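Local coordinates for thioesterase superfamily protein (Sulfolobus solfataricus, PDB 2GF6) that binds coenzyme A and probably hydrolyses fatty acyl-CoA thioesters, as a putative thioesterase of the 4-hydroxybenzoyl-CoA thioesterase family, at residues K39-I47 / E127-K135. Numbering follows the deposited sequence.
Sequences KFIKEKVGI and EIMDKLSIK
Leu132 and Val45 bring the apolar sides of helices 26-45 and 126-132 together. One Leu132 methyl, CD2, sits 3.6 Å from Phe40 CE2, at the ring edge and near its plane, while CG of the same leucine packs against Val45 CG2. The two methyls of Val45 part company: with CG1 anti to the backbone N (chi1 -168°), that branch meets Ile128 CG1 at 3.9 Å and leaves CG2 to Leu132. Ile47 CD1 reaches Ile128 CG1 from beyond Gly46, which leaves helical backbone angles with a positive phi. In this hotdog fold, 26-45 is the long helix wrapped by the antiparallel sheet, and the C-terminal helix is laid nearly perpendicular to its last turns, the short axes 97° apart. Phe40 also touches Leu81 and Phe93, and Leu132 touches Ile85 and Ile91, on strands 76-85 and 90-99. A water donates to both Lys44 O (2.9 Å) and Lys131 O (2.6 Å), bridging the backbones. Lys44 turns back at chi2 (68°), which helps lay its CD 3.4 Å from Lys131 O, and its NZ gives a weak hydrogen bond to Ile134 O (3.3 Å). This NZ lies 4.1 Å from Lys135 NZ; Glu6 forms salt bridges with both amines, which probably offsets their repulsion. A leucine here has no amine for Ile134 O or Glu6, and the last residues would probably be held less closely to the helix, with Lys135 still paired to Glu6.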
ATOM      1  N   LYS A  39       8.399 -17.578   3.165  1.00 28.38           N
ATOM      2  CA  LYS A  39       9.487 -18.436   2.660  1.00 28.49           C
ATOM      3  C   LYS A  39       9.746 -19.596   3.613  1.00 28.35           C
ATOM      4  O   LYS A  39       9.892 -20.747   3.197  1.00 28.59           O
ATOM      5  CB  LYS A  39      10.778 -17.622   2.442  1.00 28.57           C
ATOM      6  CG  LYS A  39      11.897 -18.414   1.765  1.00 28.92           C
ATOM      7  CD  LYS A  39      13.261 -17.670   1.747  1.00 29.58           C
ATOM      8  CE  LYS A  39      13.903 -17.584   3.134  1.00 31.20           C
ATOM      9  NZ  LYS A  39      14.802 -18.757   3.475  1.00 32.05           N
ATOM     10  N   PHE A  40       9.791 -19.284   4.906  1.00 28.59           N
ATOM     11  CA  PHE A  40       9.951 -20.304   5.927  1.00 28.54           C
ATOM     12  C   PHE A  40       8.909 -21.420   5.806  1.00 28.44           C
ATOM     13  O   PHE A  40       9.249 -22.602   5.827  1.00 28.13           O
ATOM     14  CB  PHE A  40       9.896 -19.682   7.325  1.00 28.60           C
ATOM     15  CG  PHE A  40       9.744 -20.688   8.409  1.00 28.55           C
ATOM     16  CD1 PHE A  40      10.822 -21.422   8.835  1.00 29.79           C
ATOM     17  CD2 PHE A  40       8.503 -20.926   8.983  1.00 31.08           C
ATOM     18  CE1 PHE A  40      10.679 -22.354   9.828  1.00 29.70           C
ATOM     19  CE2 PHE A  40       8.351 -21.857   9.979  1.00 29.20           C
ATOM     20  CZ  PHE A  40       9.439 -22.573  10.408  1.00 29.45           C
ATOM     21  N   ILE A  41       7.641 -21.035   5.708  1.00 28.53           N
ATOM     22  CA  ILE A  41       6.560 -22.023   5.655  1.00 28.61           C
ATOM     23  C   ILE A  41       6.715 -22.906   4.420  1.00 27.80           C
ATOM     24  O   ILE A  41       6.552 -24.137   4.483  1.00 27.73           O
ATOM     25  CB  ILE A  41       5.168 -21.312   5.698  1.00 28.53           C
ATOM     26  CG1 ILE A  41       4.917 -20.748   7.099  1.00 30.09           C
ATOM     27  CG2 ILE A  41       4.029 -22.274   5.322  1.00 29.14           C
ATOM     28  CD1 ILE A  41       4.974 -21.785   8.244  1.00 29.59           C
ATOM     29  N   LYS A  42       7.092 -22.284   3.303  1.00 28.27           N
ATOM     30  CA  LYS A  42       7.252 -23.005   2.056  1.00 28.49           C
ATOM     31  C   LYS A  42       8.328 -24.044   2.217  1.00 28.38           C
ATOM     32  O   LYS A  42       8.111 -25.204   1.918  1.00 26.96           O
ATOM     33  CB  LYS A  42       7.632 -22.056   0.936  1.00 29.09           C
ATOM     34  CG  LYS A  42       7.756 -22.726  -0.427  1.00 31.23           C
ATOM     35  CD  LYS A  42       8.650 -21.907  -1.361  1.00 34.64           C
ATOM     36  CE  LYS A  42       7.849 -21.072  -2.337  1.00 36.09           C
ATOM     37  NZ  LYS A  42       7.692 -21.816  -3.619  1.00 35.50           N
ATOM     38  N   GLU A  43       9.491 -23.616   2.703  1.00 28.85           N
ATOM     39  CA  GLU A  43      10.643 -24.514   2.838  1.00 29.31           C
ATOM     40  C   GLU A  43      10.504 -25.554   3.976  1.00 29.02           C
ATOM     41  O   GLU A  43      10.949 -26.695   3.848  1.00 28.31           O
ATOM     42  CB  GLU A  43      11.923 -23.692   3.026  1.00 29.01           C
ATOM     43  CG  GLU A  43      12.298 -22.890   1.799  1.00 30.83           C
ATOM     44  CD  GLU A  43      13.474 -21.904   2.004  1.00 31.67           C
ATOM     45  OE1 GLU A  43      13.835 -21.571   3.161  1.00 34.97           O
ATOM     46  OE2 GLU A  43      14.017 -21.435   0.972  1.00 36.99           O
ATOM     47  N   LYS A  44       9.901 -25.177   5.092  1.00 29.27           N
ATOM     48  CA  LYS A  44       9.821 -26.108   6.238  1.00 29.17           C
ATOM     49  C   LYS A  44       8.610 -27.060   6.162  1.00 28.35           C
ATOM     50  O   LYS A  44       8.710 -28.231   6.515  1.00 27.65           O
ATOM     51  CB  LYS A  44       9.801 -25.299   7.545  1.00 30.11           C
ATOM     52  CG  LYS A  44       9.655 -26.131   8.867  1.00 30.97           C
ATOM     53  CD  LYS A  44      10.885 -27.001   9.184  1.00 31.53           C
ATOM     54  CE  LYS A  44      12.082 -26.194   9.693  1.00 31.81           C
ATOM     55  NZ  LYS A  44      13.289 -27.085   9.848  1.00 32.72           N
ATOM     56  N   VAL A  45       7.466 -26.535   5.726  1.00 27.94           N
ATOM     57  CA  VAL A  45       6.196 -27.290   5.711  1.00 27.54           C
ATOM     58  C   VAL A  45       5.778 -27.637   4.295  1.00 27.61           C
ATOM     59  O   VAL A  45       5.053 -28.600   4.074  1.00 27.57           O
ATOM     60  CB  VAL A  45       5.032 -26.472   6.343  1.00 27.27           C
ATOM     61  CG1 VAL A  45       3.816 -27.364   6.580  1.00 27.52           C
ATOM     62  CG2 VAL A  45       5.467 -25.806   7.615  1.00 26.26           C
ATOM     63  N   GLY A  46       6.201 -26.842   3.326  1.00 27.19           N
ATOM     64  CA  GLY A  46       5.849 -27.108   1.938  1.00 27.40           C
ATOM     65  C   GLY A  46       4.418 -26.777   1.553  1.00 27.43           C
ATOM     66  O   GLY A  46       3.835 -27.440   0.720  1.00 26.98           O
ATOM     67  N   ILE A  47       3.877 -25.700   2.109  1.00 28.57           N
ATOM     68  CA  ILE A  47       2.514 -25.323   1.858  1.00 28.90           C
ATOM     69  C   ILE A  47       2.462 -23.841   1.593  1.00 29.16           C
ATOM     70  O   ILE A  47       3.415 -23.123   1.928  1.00 27.64           O
ATOM     71  CB  ILE A  47       1.624 -25.658   3.085  1.00 29.68           C
ATOM     72  CG1 ILE A  47       2.078 -24.879   4.326  1.00 30.58           C
ATOM     73  CG2 ILE A  47       1.628 -27.181   3.321  1.00 30.05           C
ATOM     74  CD1 ILE A  47       1.086 -24.907   5.493  1.00 29.88           C
ATOM     75  N   GLU A 127      -0.190 -33.354   9.724  1.00 37.92           N
ATOM     76  CA  GLU A 127       0.667 -33.132   8.552  1.00 39.06           C
ATOM     77  C   GLU A 127       1.562 -31.922   8.827  1.00 38.62           C
ATOM     78  O   GLU A 127       2.793 -32.019   8.845  1.00 39.16           O
ATOM     79  CB  GLU A 127      -0.139 -32.852   7.266  1.00 39.17           C
ATOM     80  CG  GLU A 127       0.624 -31.897   6.258  1.00 41.09           C
ATOM     81  CD  GLU A 127       0.016 -31.801   4.855  1.00 41.46           C
ATOM     82  OE1 GLU A 127      -0.217 -32.870   4.217  1.00 44.56           O
ATOM     83  OE2 GLU A 127      -0.176 -30.646   4.381  1.00 43.34           O
ATOM     84  N   ILE A 128       0.916 -30.790   9.067  1.00 37.92           N
ATOM     85  CA  ILE A 128       1.590 -29.503   9.201  1.00 37.46           C
ATOM     86  C   ILE A 128       2.412 -29.392  10.480  1.00 37.35           C
ATOM     87  O   ILE A 128       3.544 -28.883  10.460  1.00 36.79           O
ATOM     88  CB  ILE A 128       0.543 -28.368   9.076  1.00 37.35           C
ATOM     89  CG1 ILE A 128       0.154 -28.212   7.596  1.00 36.91           C
ATOM     90  CG2 ILE A 128       1.043 -27.031   9.649  1.00 37.64           C
ATOM     91  CD1 ILE A 128      -1.328 -28.127   7.362  1.00 37.33           C
HETATM   92  N   MSE A 129       1.862 -29.889  11.581  1.00 37.03           N
HETATM   93  CA  MSE A 129       2.531 -29.760  12.867  1.00 36.93           C
HETATM   94  C   MSE A 129       3.781 -30.640  13.004  1.00 36.95           C
HETATM   95  O   MSE A 129       4.729 -30.258  13.693  1.00 37.14           O
HETATM   96  CB  MSE A 129       1.567 -30.082  14.010  1.00 37.06           C
HETATM   97  CG  MSE A 129       2.112 -29.647  15.364  1.00 36.98           C
HETATM   98 SE   MSE A 129       2.599 -27.756  15.358  0.75 37.67          SE
HETATM   99  CE  MSE A 129       0.962 -27.100  15.974  1.00 38.57           C
ATOM    100  N   ASP A 130       3.761 -31.824  12.386  1.00 36.44           N
ATOM    101  CA  ASP A 130       4.932 -32.699  12.351  1.00 36.02           C
ATOM    102  C   ASP A 130       6.115 -31.977  11.694  1.00 35.40           C
ATOM    103  O   ASP A 130       7.235 -32.051  12.180  1.00 34.98           O
ATOM    104  CB  ASP A 130       4.610 -34.018  11.620  1.00 36.37           C
ATOM    105  CG  ASP A 130       3.664 -34.942  12.427  1.00 37.04           C
ATOM    106  OD1 ASP A 130       3.452 -34.671  13.627  1.00 39.02           O
ATOM    107  OD2 ASP A 130       3.143 -35.952  11.873  1.00 38.20           O
ATOM    108  N   LYS A 131       5.854 -31.247  10.611  1.00 35.09           N
ATOM    109  CA  LYS A 131       6.923 -30.546   9.877  1.00 34.91           C
ATOM    110  C   LYS A 131       7.420 -29.281  10.586  1.00 34.82           C
ATOM    111  O   LYS A 131       8.623 -29.054  10.689  1.00 34.23           O
ATOM    112  CB  LYS A 131       6.478 -30.244   8.441  1.00 35.06           C
ATOM    113  CG  LYS A 131       6.396 -31.492   7.553  1.00 34.68           C
ATOM    114  CD  LYS A 131       6.746 -31.182   6.090  1.00 36.24           C
ATOM    115  CE  LYS A 131       7.193 -32.414   5.305  1.00 36.00           C
ATOM    116  NZ  LYS A 131       8.589 -32.852   5.603  1.00 36.33           N
ATOM    117  N   LEU A 132       6.492 -28.473  11.082  1.00 35.50           N
ATOM    118  CA  LEU A 132       6.832 -27.314  11.902  1.00 36.37           C
ATOM    119  C   LEU A 132       7.609 -27.654  13.153  1.00 36.95           C
ATOM    120  O   LEU A 132       8.402 -26.851  13.618  1.00 37.06           O
ATOM    121  CB  LEU A 132       5.573 -26.576  12.353  1.00 36.71           C
ATOM    122  CG  LEU A 132       5.097 -25.430  11.480  1.00 37.25           C
ATOM    123  CD1 LEU A 132       3.878 -24.805  12.126  1.00 37.86           C
ATOM    124  CD2 LEU A 132       6.219 -24.399  11.268  1.00 38.18           C
ATOM    125  N   SER A 133       7.357 -28.830  13.722  1.00 38.21           N
ATOM    126  CA  SER A 133       7.985 -29.218  14.992  1.00 38.85           C
ATOM    127  C   SER A 133       9.479 -29.563  14.862  1.00 39.43           C
ATOM    128  O   SER A 133      10.167 -29.672  15.879  1.00 39.60           O
ATOM    129  CB  SER A 133       7.239 -30.390  15.634  1.00 38.61           C
ATOM    130  OG  SER A 133       7.702 -31.614  15.114  1.00 39.74           O
ATOM    131  N   ILE A 134       9.975 -29.729  13.632  1.00 40.15           N
ATOM    132  CA  ILE A 134      11.396 -30.023  13.400  1.00 40.78           C
ATOM    133  C   ILE A 134      12.262 -28.756  13.370  1.00 41.34           C
ATOM    134  O   ILE A 134      11.910 -27.781  12.714  1.00 40.52           O
ATOM    135  CB  ILE A 134      11.610 -30.792  12.078  1.00 40.86           C
ATOM    136  CG1 ILE A 134      10.761 -32.067  12.068  1.00 40.91           C
ATOM    137  CG2 ILE A 134      13.106 -31.155  11.882  1.00 41.04           C
ATOM    138  CD1 ILE A 134      10.816 -32.815  10.762  1.00 40.99           C
ATOM    139  N   LYS A 135      13.408 -28.822  14.058  1.00 42.54           N
ATOM    140  CA  LYS A 135      14.459 -27.774  14.077  1.00 43.28           C
ATOM    141  C   LYS A 135      14.231 -26.757  15.222  1.00 43.97           C
ATOM    142  O   LYS A 135      13.117 -26.514  15.710  1.00 44.43           O
ATOM    143  CB  LYS A 135      14.615 -27.060  12.709  1.00 43.25           C
ATOM    144  CG  LYS A 135      15.934 -26.293  12.531  1.00 42.82           C
ATOM    145  CD  LYS A 135      16.236 -25.860  11.077  1.00 43.18           C
ATOM    146  CE  LYS A 135      16.765 -26.976  10.119  1.00 42.75           C
ATOM    147  NZ  LYS A 135      17.183 -26.425   8.776  1.00 39.42           N
ATOM    148  OXT LYS A 135      15.191 -26.152  15.724  1.00 44.60           O
TER
HETATM  149  O   HOH W   1       9.954 -29.829   8.551  1.00 31.18           O